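Local atomic coordinates of probable endoglucanase (Gluconacetobacter xylinus, PDB entry 1WZZ), a protein that hydrolyses internal beta-1,4-glucosidic linkages of cellulose-type glucans, including carboxymethyl-cellulose, as a family 8 glycoside hydrolase. Residues A[166-171]-A[212-217]; A[203-208]-A[224-229]; A[207-212]-A[256-261]; A[242-247]-A[321-326]. One frame throughout, in Å; residues are numbered along the deposited sequence.

Contact 1: residues A[166-171]-A[212-217]; sequences ILNLSY and PDWLAV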
# COMPACT_ATOMS: atom_id res chain seq x y z
N ILE A 166 -17.17 -1.12 -3.15
CA ILE A 166 -16.15 -0.10 -3.25
C ILE A 166 -14.78 -0.76 -3.05
O ILE A 166 -14.60 -1.56 -2.12
CB ILE A 166 -16.33 0.97 -2.16
CG1 ILE A 166 -17.70 1.64 -2.29
CG2 ILE A 166 -15.18 1.98 -2.24
CD1 ILE A 166 -18.01 2.17 -3.66
N LEU A 167 -13.84 -0.44 -3.94
CA LEU A 167 -12.48 -0.99 -3.86
C LEU A 167 -11.49 0.16 -3.78
O LEU A 167 -11.76 1.27 -4.21
CB LEU A 167 -12.11 -1.75 -5.13
CG LEU A 167 -13.07 -2.81 -5.63
CD1 LEU A 167 -12.55 -3.48 -6.87
CD2 LEU A 167 -13.27 -3.80 -4.50
N ASN A 168 -10.32 -0.14 -3.23
CA ASN A 168 -9.25 0.85 -3.21
C ASN A 168 -8.15 0.11 -3.96
O ASN A 168 -7.56 -0.82 -3.45
CB ASN A 168 -8.83 1.17 -1.78
CG ASN A 168 -7.89 2.35 -1.76
OD1 ASN A 168 -6.92 2.39 -2.54
ND2 ASN A 168 -8.16 3.31 -0.90
N LEU A 169 -7.88 0.52 -5.20
CA LEU A 169 -6.90 -0.21 -5.99
C LEU A 169 -5.51 -0.19 -5.39
O LEU A 169 -4.73 -1.11 -5.62
CB LEU A 169 -6.86 0.34 -7.44
CG LEU A 169 -8.13 0.05 -8.25
CD1 LEU A 169 -8.06 0.82 -9.60
CD2 LEU A 169 -8.24 -1.46 -8.47
N SER A 170 -5.20 0.84 -4.62
CA SER A 170 -3.87 0.93 -3.99
C SER A 170 -3.70 -0.10 -2.88
O SER A 170 -2.61 -0.25 -2.34
CB SER A 170 -3.64 2.32 -3.36
OG SER A 170 -4.35 2.48 -2.12
N TYR A 171 -4.77 -0.78 -2.50
CA TYR A 171 -4.67 -1.82 -1.47
C TYR A 171 -4.22 -3.13 -2.10
O TYR A 171 -4.03 -4.12 -1.39
CB TYR A 171 -6.01 -2.00 -0.78
CG TYR A 171 -6.32 -0.95 0.27
CD1 TYR A 171 -5.75 0.33 0.23
CD2 TYR A 171 -7.27 -1.22 1.26
CE1 TYR A 171 -6.13 1.31 1.15
CE2 TYR A 171 -7.66 -0.25 2.17
CZ TYR A 171 -7.10 1.01 2.12
OH TYR A 171 -7.52 2.01 2.99
N PRO A 212 -8.64 5.96 -9.61
CA PRO A 212 -9.10 6.79 -8.50
C PRO A 212 -8.62 6.19 -7.17
O PRO A 212 -8.25 5.02 -7.11
CB PRO A 212 -10.63 6.67 -8.61
CG PRO A 212 -10.81 5.23 -9.03
CD PRO A 212 -9.69 5.01 -10.05
N ASP A 213 -8.63 6.99 -6.12
CA ASP A 213 -8.31 6.45 -4.80
C ASP A 213 -9.39 5.38 -4.49
O ASP A 213 -9.08 4.31 -3.95
CB ASP A 213 -8.41 7.54 -3.72
CG ASP A 213 -7.38 8.64 -3.88
OD1 ASP A 213 -6.20 8.35 -4.20
OD2 ASP A 213 -7.76 9.82 -3.68
N TRP A 214 -10.64 5.67 -4.86
CA TRP A 214 -11.77 4.77 -4.55
C TRP A 214 -12.61 4.49 -5.80
O TRP A 214 -13.09 5.41 -6.46
CB TRP A 214 -12.65 5.42 -3.48
CG TRP A 214 -11.89 5.71 -2.22
CD1 TRP A 214 -11.34 6.90 -1.85
CD2 TRP A 214 -11.61 4.79 -1.15
NE1 TRP A 214 -10.72 6.79 -0.62
CE2 TRP A 214 -10.88 5.50 -0.17
CE3 TRP A 214 -11.91 3.43 -0.93
CZ2 TRP A 214 -10.45 4.90 1.01
CZ3 TRP A 214 -11.47 2.84 0.26
CH2 TRP A 214 -10.75 3.58 1.21
N LEU A 215 -12.75 3.19 -6.10
CA LEU A 215 -13.45 2.69 -7.27
C LEU A 215 -14.75 1.97 -6.91
O LEU A 215 -14.76 1.17 -6.01
CB LEU A 215 -12.56 1.70 -8.00
CG LEU A 215 -13.02 1.13 -9.34
CD1 LEU A 215 -12.93 2.25 -10.44
CD2 LEU A 215 -12.13 -0.06 -9.69
N ALA A 216 -15.83 2.26 -7.64
CA ALA A 216 -17.09 1.56 -7.39
C ALA A 216 -17.28 0.56 -8.52
O ALA A 216 -17.03 0.86 -9.69
CB ALA A 216 -18.26 2.56 -7.36
N VAL A 217 -17.71 -0.65 -8.17
CA VAL A 217 -17.95 -1.68 -9.16
C VAL A 217 -19.41 -2.09 -8.98
O VAL A 217 -19.80 -2.56 -7.91
CB VAL A 217 -17.07 -2.93 -8.90
CG1 VAL A 217 -17.31 -3.98 -10.00
CG2 VAL A 217 -15.59 -2.52 -8.81
O HOH W 1 -9.51 2.55 -6.37
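Leu-167 and Leu-215 form a hydrogen-bonded pair in the small antiparallel sheet that accompanies the (alpha/alpha)6 barrel, strand 215-218 being its middle strand. The backbone bonds run both ways and nearly straight, Leu-167 N to Leu-215 O at 2.8 Å and Leu-215 N to Leu-167 O at 2.9 Å. Where the strands part, a water accepts from Leu-169 N and donates to Pro-212 O. Apolar contacts follow the sheet: Ile-166 CD1 meets Ala-216 CB, and Leu-167 CD1 meets Val-217 CG2, each at 3.7 Å. In the polar-aromatic part, Asn-168 CG stands anti to the backbone N (chi1 -171°) and carries the amide nitrogen ND2 over one face of the Trp-214 indole, toward its rim, with amide and ring planes 73° apart. Ser-170 OG donates to Asn-168 OD1 at 2.6 Å, and ND2 bonds to Asp-237, which fixes the flip of the amide. With a serine at Trp-214, Asn-168 ND2 would probably lose the ring face beneath it, and Trp-230 its stacking partner. Tyr-171 packs on Asp-106, the predicted nucleophile, so this end borders the active site. Asn-168 CB sits over the centre of the Tyr-171 ring, while Asn-168 ND2 lies 3.4 Å from Trp-214 CH2.

Contact 2: residues A[203-208]-A[224-229]; sequences GRFGQW and LSIASG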
# COMPACT_ATOMS: atom_id res chain seq x y z
N GLY A 203 -10.22 0.56 -14.89
CA GLY A 203 -10.73 1.49 -13.90
C GLY A 203 -9.99 2.79 -13.78
O GLY A 203 -9.63 3.21 -12.69
N ARG A 204 -9.80 3.46 -14.91
CA ARG A 204 -9.07 4.74 -14.93
C ARG A 204 -9.95 5.78 -15.60
O ARG A 204 -10.77 5.46 -16.48
CB ARG A 204 -7.72 4.54 -15.63
CG ARG A 204 -6.77 3.67 -14.77
CD ARG A 204 -5.45 3.33 -15.47
NE ARG A 204 -5.68 2.58 -16.71
CZ ARG A 204 -5.23 2.96 -17.91
NH1 ARG A 204 -5.50 2.22 -18.98
NH2 ARG A 204 -4.51 4.07 -18.03
N PHE A 205 -9.76 7.04 -15.20
CA PHE A 205 -10.66 8.08 -15.65
C PHE A 205 -9.99 9.40 -15.95
O PHE A 205 -8.84 9.64 -15.58
CB PHE A 205 -11.70 8.35 -14.55
CG PHE A 205 -12.42 7.12 -14.08
CD1 PHE A 205 -11.84 6.26 -13.14
CD2 PHE A 205 -13.67 6.80 -14.60
CE1 PHE A 205 -12.50 5.11 -12.73
CE2 PHE A 205 -14.34 5.64 -14.20
CZ PHE A 205 -13.77 4.79 -13.27
N GLY A 206 -10.76 10.27 -16.60
CA GLY A 206 -10.27 11.59 -16.92
C GLY A 206 -9.29 11.65 -18.07
O GLY A 206 -8.89 10.62 -18.61
N GLN A 207 -8.88 12.87 -18.41
CA GLN A 207 -7.96 13.10 -19.51
C GLN A 207 -6.61 12.40 -19.39
O GLN A 207 -5.99 12.09 -20.39
CB GLN A 207 -7.75 14.61 -19.68
CG GLN A 207 -7.04 15.30 -18.52
CD GLN A 207 -7.26 16.81 -18.57
OE1 GLN A 207 -8.25 17.32 -18.04
NE2 GLN A 207 -6.34 17.51 -19.23
N TRP A 208 -6.18 12.13 -18.16
CA TRP A 208 -4.89 11.48 -17.93
C TRP A 208 -5.00 9.96 -17.74
O TRP A 208 -3.98 9.26 -17.62
CB TRP A 208 -4.22 12.12 -16.72
CG TRP A 208 -3.96 13.59 -16.91
CD1 TRP A 208 -4.53 14.62 -16.24
CD2 TRP A 208 -3.08 14.16 -17.87
NE1 TRP A 208 -4.05 15.82 -16.73
CE2 TRP A 208 -3.16 15.56 -17.73
CE3 TRP A 208 -2.22 13.62 -18.83
CZ2 TRP A 208 -2.41 16.44 -18.53
CZ3 TRP A 208 -1.48 14.49 -19.63
CH2 TRP A 208 -1.58 15.88 -19.47
N LEU A 224 -17.62 0.14 -14.02
CA LEU A 224 -16.67 0.81 -13.11
C LEU A 224 -16.90 2.30 -13.10
O LEU A 224 -17.13 2.92 -14.14
CB LEU A 224 -15.23 0.53 -13.56
CG LEU A 224 -14.90 -0.95 -13.78
CD1 LEU A 224 -13.49 -1.10 -14.31
CD2 LEU A 224 -15.06 -1.71 -12.44
N SER A 225 -16.83 2.90 -11.91
CA SER A 225 -17.04 4.33 -11.79
C SER A 225 -16.22 4.84 -10.62
O SER A 225 -15.69 4.04 -9.86
CB SER A 225 -18.52 4.64 -11.55
OG SER A 225 -19.04 4.07 -10.34
N ILE A 226 -16.11 6.16 -10.50
CA ILE A 226 -15.37 6.72 -9.36
C ILE A 226 -16.31 6.68 -8.15
O ILE A 226 -17.44 7.17 -8.22
CB ILE A 226 -14.96 8.18 -9.66
CG1 ILE A 226 -14.10 8.20 -10.92
CG2 ILE A 226 -14.24 8.77 -8.44
CD1 ILE A 226 -14.00 9.59 -11.56
N ALA A 227 -15.88 6.09 -7.04
CA ALA A 227 -16.76 5.99 -5.86
C ALA A 227 -17.29 7.34 -5.39
O ALA A 227 -16.56 8.32 -5.30
CB ALA A 227 -16.04 5.28 -4.71
N SER A 228 -18.58 7.38 -5.03
CA SER A 228 -19.20 8.64 -4.62
C SER A 228 -18.93 9.17 -3.22
O SER A 228 -19.14 10.37 -2.96
CB SER A 228 -20.72 8.55 -4.82
OG SER A 228 -21.27 7.70 -3.83
N GLY A 229 -18.47 8.34 -2.30
CA GLY A 229 -18.25 8.86 -0.95
C GLY A 229 -16.99 9.66 -0.61
O GLY A 229 -16.80 10.04 0.55
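Phe-205 meets Ile-226 face-on, and most of the surface buried here belongs to these two residues and Leu-224. The methylene CG1 of Ile-226 sits 3.7 Å from the centroid of the Phe-205 ring and only 11° off its normal, a CH-pi contact over the middle of one face. Phe-205 CG lies anti to its own carbonyl carbon (chi1 -53°), which sends the ring from the loop that follows helix 188-202 onto strand 224-226. There the far end of the ring rests on main chain: Phe-205 CZ is 3.6 Å from Ser-225 C, and Leu-224 O lies at the ring edge, in its plane, 3.9 Å from Phe-205 CE2. Leu-224 itself reaches back with CD1 to 3.7 Å from Gly-203 N, against the residue at which the chain leaves the helix. It also touches Leu-199 and Ala-202 of that helix and Val-217 of the adjoining strand. Phe-205 also touches Leu-215, so the phenyl ring joins the loop to both strands. No hydrogen bond crosses between 203-208 and 224-229; the loop is held to this outermost strand by apolar and CH-pi packing, so their spacing probably depends on the fit of shapes more than on directed polar bonds between them.

Contact 3: residues A[207-212]-A[256-261]; sequences QWRLPP and LADFTR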
# COMPACT_ATOMS: atom_id res chain seq x y z
N GLN A 207 -8.88 12.87 -18.41
CA GLN A 207 -7.96 13.10 -19.51
C GLN A 207 -6.61 12.40 -19.39
O GLN A 207 -5.99 12.09 -20.39
CB GLN A 207 -7.75 14.61 -19.68
CG GLN A 207 -7.04 15.30 -18.52
CD GLN A 207 -7.26 16.81 -18.57
OE1 GLN A 207 -8.25 17.32 -18.04
NE2 GLN A 207 -6.34 17.51 -19.23
N TRP A 208 -6.18 12.13 -18.16
CA TRP A 208 -4.89 11.48 -17.93
C TRP A 208 -5.00 9.96 -17.74
O TRP A 208 -3.98 9.26 -17.62
CB TRP A 208 -4.22 12.12 -16.72
CG TRP A 208 -3.96 13.59 -16.91
CD1 TRP A 208 -4.53 14.62 -16.24
CD2 TRP A 208 -3.08 14.16 -17.87
NE1 TRP A 208 -4.05 15.82 -16.73
CE2 TRP A 208 -3.16 15.56 -17.73
CE3 TRP A 208 -2.22 13.62 -18.83
CZ2 TRP A 208 -2.41 16.44 -18.53
CZ3 TRP A 208 -1.48 14.49 -19.63
CH2 TRP A 208 -1.58 15.88 -19.47
N ARG A 209 -6.24 9.46 -17.73
CA ARG A 209 -6.52 8.02 -17.58
C ARG A 209 -5.84 7.48 -16.32
O ARG A 209 -5.00 6.57 -16.37
CB ARG A 209 -6.03 7.23 -18.79
CG ARG A 209 -6.65 7.71 -20.10
CD ARG A 209 -5.91 7.07 -21.26
NE ARG A 209 -5.99 7.87 -22.48
CZ ARG A 209 -5.24 7.65 -23.55
NH1 ARG A 209 -5.37 8.43 -24.63
NH2 ARG A 209 -4.37 6.65 -23.56
N LEU A 210 -6.24 8.05 -15.19
CA LEU A 210 -5.67 7.69 -13.89
C LEU A 210 -6.67 6.92 -13.02
O LEU A 210 -7.87 7.13 -13.09
CB LEU A 210 -5.29 8.96 -13.15
CG LEU A 210 -4.21 9.82 -13.78
CD1 LEU A 210 -4.21 11.19 -13.13
CD2 LEU A 210 -2.85 9.12 -13.62
N PRO A 211 -6.15 6.01 -12.19
CA PRO A 211 -7.04 5.25 -11.31
C PRO A 211 -7.45 6.16 -10.16
O PRO A 211 -6.69 7.06 -9.75
CB PRO A 211 -6.14 4.11 -10.82
CG PRO A 211 -4.73 4.78 -10.78
CD PRO A 211 -4.75 5.57 -12.10
N PRO A 212 -8.64 5.96 -9.61
CA PRO A 212 -9.10 6.79 -8.50
C PRO A 212 -8.62 6.19 -7.17
O PRO A 212 -8.25 5.02 -7.11
CB PRO A 212 -10.63 6.67 -8.61
CG PRO A 212 -10.81 5.23 -9.03
CD PRO A 212 -9.69 5.01 -10.05
N LEU A 256 1.58 1.94 -18.26
CA LEU A 256 2.84 2.65 -18.01
C LEU A 256 2.88 3.89 -18.95
O LEU A 256 3.28 4.98 -18.53
CB LEU A 256 4.03 1.75 -18.31
CG LEU A 256 5.40 2.43 -18.31
CD1 LEU A 256 5.69 3.13 -16.99
CD2 LEU A 256 6.46 1.38 -18.64
N ALA A 257 2.49 3.70 -20.20
CA ALA A 257 2.54 4.82 -21.15
C ALA A 257 1.71 5.99 -20.67
O ALA A 257 2.13 7.15 -20.77
CB ALA A 257 2.07 4.38 -22.55
N ASP A 258 0.52 5.71 -20.15
CA ASP A 258 -0.35 6.77 -19.66
C ASP A 258 0.26 7.45 -18.43
O ASP A 258 0.22 8.68 -18.30
CB ASP A 258 -1.75 6.23 -19.33
CG ASP A 258 -2.58 5.94 -20.58
OD1 ASP A 258 -2.30 6.54 -21.66
OD2 ASP A 258 -3.53 5.12 -20.48
N PHE A 259 0.83 6.66 -17.50
CA PHE A 259 1.45 7.30 -16.34
C PHE A 259 2.63 8.15 -16.77
O PHE A 259 2.84 9.22 -16.22
CB PHE A 259 1.92 6.26 -15.32
CG PHE A 259 0.82 5.80 -14.37
CD1 PHE A 259 0.38 6.65 -13.36
CD2 PHE A 259 0.22 4.56 -14.53
CE1 PHE A 259 -0.69 6.24 -12.51
CE2 PHE A 259 -0.84 4.16 -13.69
CZ PHE A 259 -1.28 5.02 -12.69
N THR A 260 3.37 7.67 -17.77
CA THR A 260 4.54 8.41 -18.23
C THR A 260 4.10 9.76 -18.78
O THR A 260 4.72 10.80 -18.47
CB THR A 260 5.29 7.59 -19.30
OG1 THR A 260 5.79 6.38 -18.72
CG2 THR A 260 6.46 8.41 -19.86
N ARG A 261 3.04 9.78 -19.60
CA ARG A 261 2.56 11.06 -20.14
C ARG A 261 2.13 12.00 -19.05
O ARG A 261 2.34 13.23 -19.13
CB ARG A 261 1.36 10.89 -21.06
CG ARG A 261 1.69 10.19 -22.31
CD ARG A 261 0.55 10.26 -23.31
NE ARG A 261 0.83 9.26 -24.32
CZ ARG A 261 1.71 9.45 -25.30
NH1 ARG A 261 2.35 10.61 -25.37
NH2 ARG A 261 1.97 8.49 -26.16
O HOH W 2 -2.00 10.18 -19.14
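Arg-209 and Asp-258 join the loop after helix 188-202 to helix 253-266. The loop holds a G1 beta bulge at this point: Arg-209 and Leu-210 both face Phe-205, and Arg-209 takes the left-handed backbone conformation (phi 54°) that the bulge calls for. From there the arginine chain stays extended from CG to NE, laying its methylenes across the carboxylate, with Arg-209 CD 3.2 Å from Asp-258 OD2. Only then does the guanidinium arrive, its plane 84° from that of the carboxylate, so that a single nitrogen makes the salt bridge, Arg-209 NH2 to Asp-258 OD1 at 2.8 Å. Asp-258 OD2 is bridged by Arg-204, whose NH2 also bonds to Arg-209 O. Arg-261, one turn further along the helix, brings its NE to 5.9 Å from Arg-209 NH2, a like charge that Asp-258 probably offsets.

Deeper in, the contact is apolar. Phe-259 CG stands anti to its carbonyl carbon (chi1 -84°), which turns the ring toward the loop, where Leu-210 CD2 meets Phe-259 CE1 at 3.8 Å and Pro-211 CD meets Phe-259 CZ at 3.6 Å. Phe-234 packs against all three residues. On the outer side the Trp-208 indole passes close to the helix backbone, with Phe-262 meeting it edge-to-face. Backbone joins backbone through one water, which lies in the plane of that indole, at its edge, and donates to Trp-208 O at 2.7 Å and to Asp-258 O at 2.8 Å.

Contact 4: residues A[242-247]-A[321-326]; sequences PLYFYW and TLLVYI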
# COMPACT_ATOMS: atom_id res chain seq x y z
N PRO A 242 0.67 2.68 -9.49
CA PRO A 242 1.75 2.44 -10.46
C PRO A 242 2.98 1.82 -9.81
O PRO A 242 3.64 0.99 -10.42
CB PRO A 242 2.05 3.85 -11.04
CG PRO A 242 1.51 4.79 -10.01
CD PRO A 242 0.25 4.09 -9.49
N LEU A 243 3.24 2.19 -8.55
CA LEU A 243 4.37 1.65 -7.85
C LEU A 243 4.23 0.13 -7.60
O LEU A 243 5.12 -0.64 -7.92
CB LEU A 243 4.55 2.35 -6.50
CG LEU A 243 5.78 1.81 -5.74
CD1 LEU A 243 7.04 2.16 -6.51
CD2 LEU A 243 5.81 2.42 -4.34
N TYR A 244 3.11 -0.30 -7.03
CA TYR A 244 2.98 -1.72 -6.73
C TYR A 244 3.00 -2.60 -7.98
O TYR A 244 3.57 -3.69 -7.99
CB TYR A 244 1.70 -1.95 -5.94
CG TYR A 244 1.74 -1.55 -4.49
CD1 TYR A 244 0.65 -0.89 -3.90
CD2 TYR A 244 2.82 -1.87 -3.67
CE1 TYR A 244 0.65 -0.54 -2.55
CE2 TYR A 244 2.81 -1.53 -2.29
CZ TYR A 244 1.73 -0.87 -1.75
OH TYR A 244 1.72 -0.54 -0.43
N PHE A 245 2.36 -2.13 -9.06
CA PHE A 245 2.35 -2.92 -10.26
C PHE A 245 3.71 -2.91 -10.97
O PHE A 245 4.11 -3.92 -11.54
CB PHE A 245 1.16 -2.47 -11.15
CG PHE A 245 -0.17 -3.00 -10.65
CD1 PHE A 245 -0.80 -2.44 -9.55
CD2 PHE A 245 -0.73 -4.15 -11.23
CE1 PHE A 245 -1.96 -2.99 -9.01
CE2 PHE A 245 -1.90 -4.72 -10.71
CZ PHE A 245 -2.52 -4.14 -9.60
N TYR A 246 4.45 -1.79 -10.90
CA TYR A 246 5.81 -1.76 -11.45
C TYR A 246 6.68 -2.77 -10.69
O TYR A 246 7.39 -3.58 -11.27
CB TYR A 246 6.40 -0.33 -11.31
CG TYR A 246 7.90 -0.27 -10.97
CD1 TYR A 246 8.34 -0.12 -9.64
CD2 TYR A 246 8.88 -0.37 -11.98
CE1 TYR A 246 9.70 -0.08 -9.32
CE2 TYR A 246 10.26 -0.33 -11.65
CZ TYR A 246 10.65 -0.18 -10.32
OH TYR A 246 11.99 -0.16 -9.97
N TRP A 247 6.57 -2.72 -9.36
CA TRP A 247 7.35 -3.56 -8.47
C TRP A 247 7.14 -5.03 -8.75
O TRP A 247 8.10 -5.83 -8.75
CB TRP A 247 6.93 -3.18 -7.05
CG TRP A 247 7.59 -3.79 -5.88
CD1 TRP A 247 8.47 -4.86 -5.83
CD2 TRP A 247 7.38 -3.38 -4.55
NE1 TRP A 247 8.81 -5.12 -4.52
CE2 TRP A 247 8.15 -4.23 -3.71
CE3 TRP A 247 6.61 -2.36 -3.97
CZ2 TRP A 247 8.17 -4.09 -2.33
CZ3 TRP A 247 6.63 -2.23 -2.58
CH2 TRP A 247 7.41 -3.09 -1.78
N THR A 321 8.37 7.35 0.19
CA THR A 321 9.69 7.36 -0.42
C THR A 321 10.47 6.09 -0.13
O THR A 321 11.05 5.49 -1.03
CB THR A 321 10.50 8.59 0.06
OG1 THR A 321 9.79 9.79 -0.31
CG2 THR A 321 11.87 8.62 -0.59
N LEU A 322 10.46 5.65 1.14
CA LEU A 322 11.18 4.42 1.48
C LEU A 322 10.55 3.21 0.78
O LEU A 322 11.25 2.29 0.36
CB LEU A 322 11.22 4.26 3.01
CG LEU A 322 12.08 3.14 3.61
CD1 LEU A 322 13.34 2.86 2.87
CD2 LEU A 322 12.37 3.57 5.04
N LEU A 323 9.24 3.24 0.58
CA LEU A 323 8.58 2.14 -0.13
C LEU A 323 9.15 2.04 -1.54
O LEU A 323 9.35 0.94 -2.08
CB LEU A 323 7.08 2.40 -0.17
CG LEU A 323 6.21 1.26 -0.67
CD1 LEU A 323 6.31 0.06 0.32
CD2 LEU A 323 4.79 1.77 -0.79
N VAL A 324 9.43 3.19 -2.18
CA VAL A 324 10.00 3.17 -3.51
C VAL A 324 11.43 2.59 -3.47
O VAL A 324 11.85 1.86 -4.38
CB VAL A 324 10.03 4.60 -4.13
CG1 VAL A 324 10.78 4.58 -5.46
CG2 VAL A 324 8.57 5.10 -4.36
N TYR A 325 12.21 2.93 -2.44
CA TYR A 325 13.56 2.35 -2.34
C TYR A 325 13.46 0.82 -2.28
O TYR A 325 14.29 0.12 -2.87
CB TYR A 325 14.29 2.86 -1.09
CG TYR A 325 14.99 4.19 -1.29
CD1 TYR A 325 16.36 4.25 -1.54
CD2 TYR A 325 14.29 5.39 -1.17
CE1 TYR A 325 17.02 5.48 -1.68
CE2 TYR A 325 14.93 6.63 -1.31
CZ TYR A 325 16.29 6.66 -1.56
OH TYR A 325 16.89 7.90 -1.68
N ILE A 326 12.46 0.31 -1.58
CA ILE A 326 12.30 -1.16 -1.47
C ILE A 326 11.94 -1.72 -2.84
O ILE A 326 12.51 -2.73 -3.28
CB ILE A 326 11.18 -1.55 -0.49
CG1 ILE A 326 11.36 -0.87 0.86
CG2 ILE A 326 11.12 -3.11 -0.36
CD1 ILE A 326 12.66 -1.15 1.50
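Leu-243 and Val-324 mark the point where the backbones come nearest, their CA atoms 7.3 Å apart. The segments 242-247 and 321-326 are both helical and run almost parallel, 13° apart in direction, with axes 10.7 Å apart at closest approach. Such a wide spacing leaves room for large side chains, and no hydrogen bond crosses it. Leu-323 enters between three residues of the facing helix. Leu-323 CD2 meets Leu-243 CD2 at 3.8 Å and Tyr-244 OH at 3.9 Å, while Leu-323 CD1 comes to the edge of the Trp-247 indole, near its plane, 3.7 Å from Trp-247 CZ3. Val-324 completes the grip on Leu-243, with Val-324 CG2 3.8 Å from Leu-243 CD2. Trp-247 CG lies anti to the backbone N (chi1 -176°), so the indole extends across the gap toward 321-326. There it runs beside Ile-326, both side chains pointing the same way, and Trp-247 CZ2 touches Ile-326 CG2 at 3.7 Å. The indole NE1 has its partner further along helix 315-331, in Glu-330. An alanine in place of Leu-323 would probably open a gap between Leu-243, Tyr-244 and Trp-247 and leave the CZ3 edge of the indole without the Leu-323 methyl. The near-parallel course is consistent with two helices of one ring of the (alpha/alpha)6 barrel. Around the pair, helix 48-61 supplies Leu-56 against Leu-323 and Tyr-53 against Tyr-244, helix 174-184 places Pro-175 on Tyr-244 and Trp-247, and helix 289-297 covers Val-324.

Contacts 1, 2 and 3 are continuous: Ala-216 N and Ser-225 O join contacts 1 and 2 by a probable hydrogen bond of 2.8 Å, and the loop 203-212 serves contacts 2 and 3, closed by a probable hydrogen bond from Phe-205 N to Leu-210 O, also 2.8 Å. Contact 4 lies in the helices, its centre about 18 Å from that of contact 1 and about 17 Å from that of contact 3, yet it touches both: Ser-170 O lies 3.3 Å from Tyr-244 CE1, and Phe-259 CE1 3.6 Å from Pro-242 CG. Between side chains, Tyr-171 is about 4 Å from Asp-106, the predicted nucleophile, and from Glu-49, the probable proton donor; Tyr-244 is about 6 Å from Asp-106.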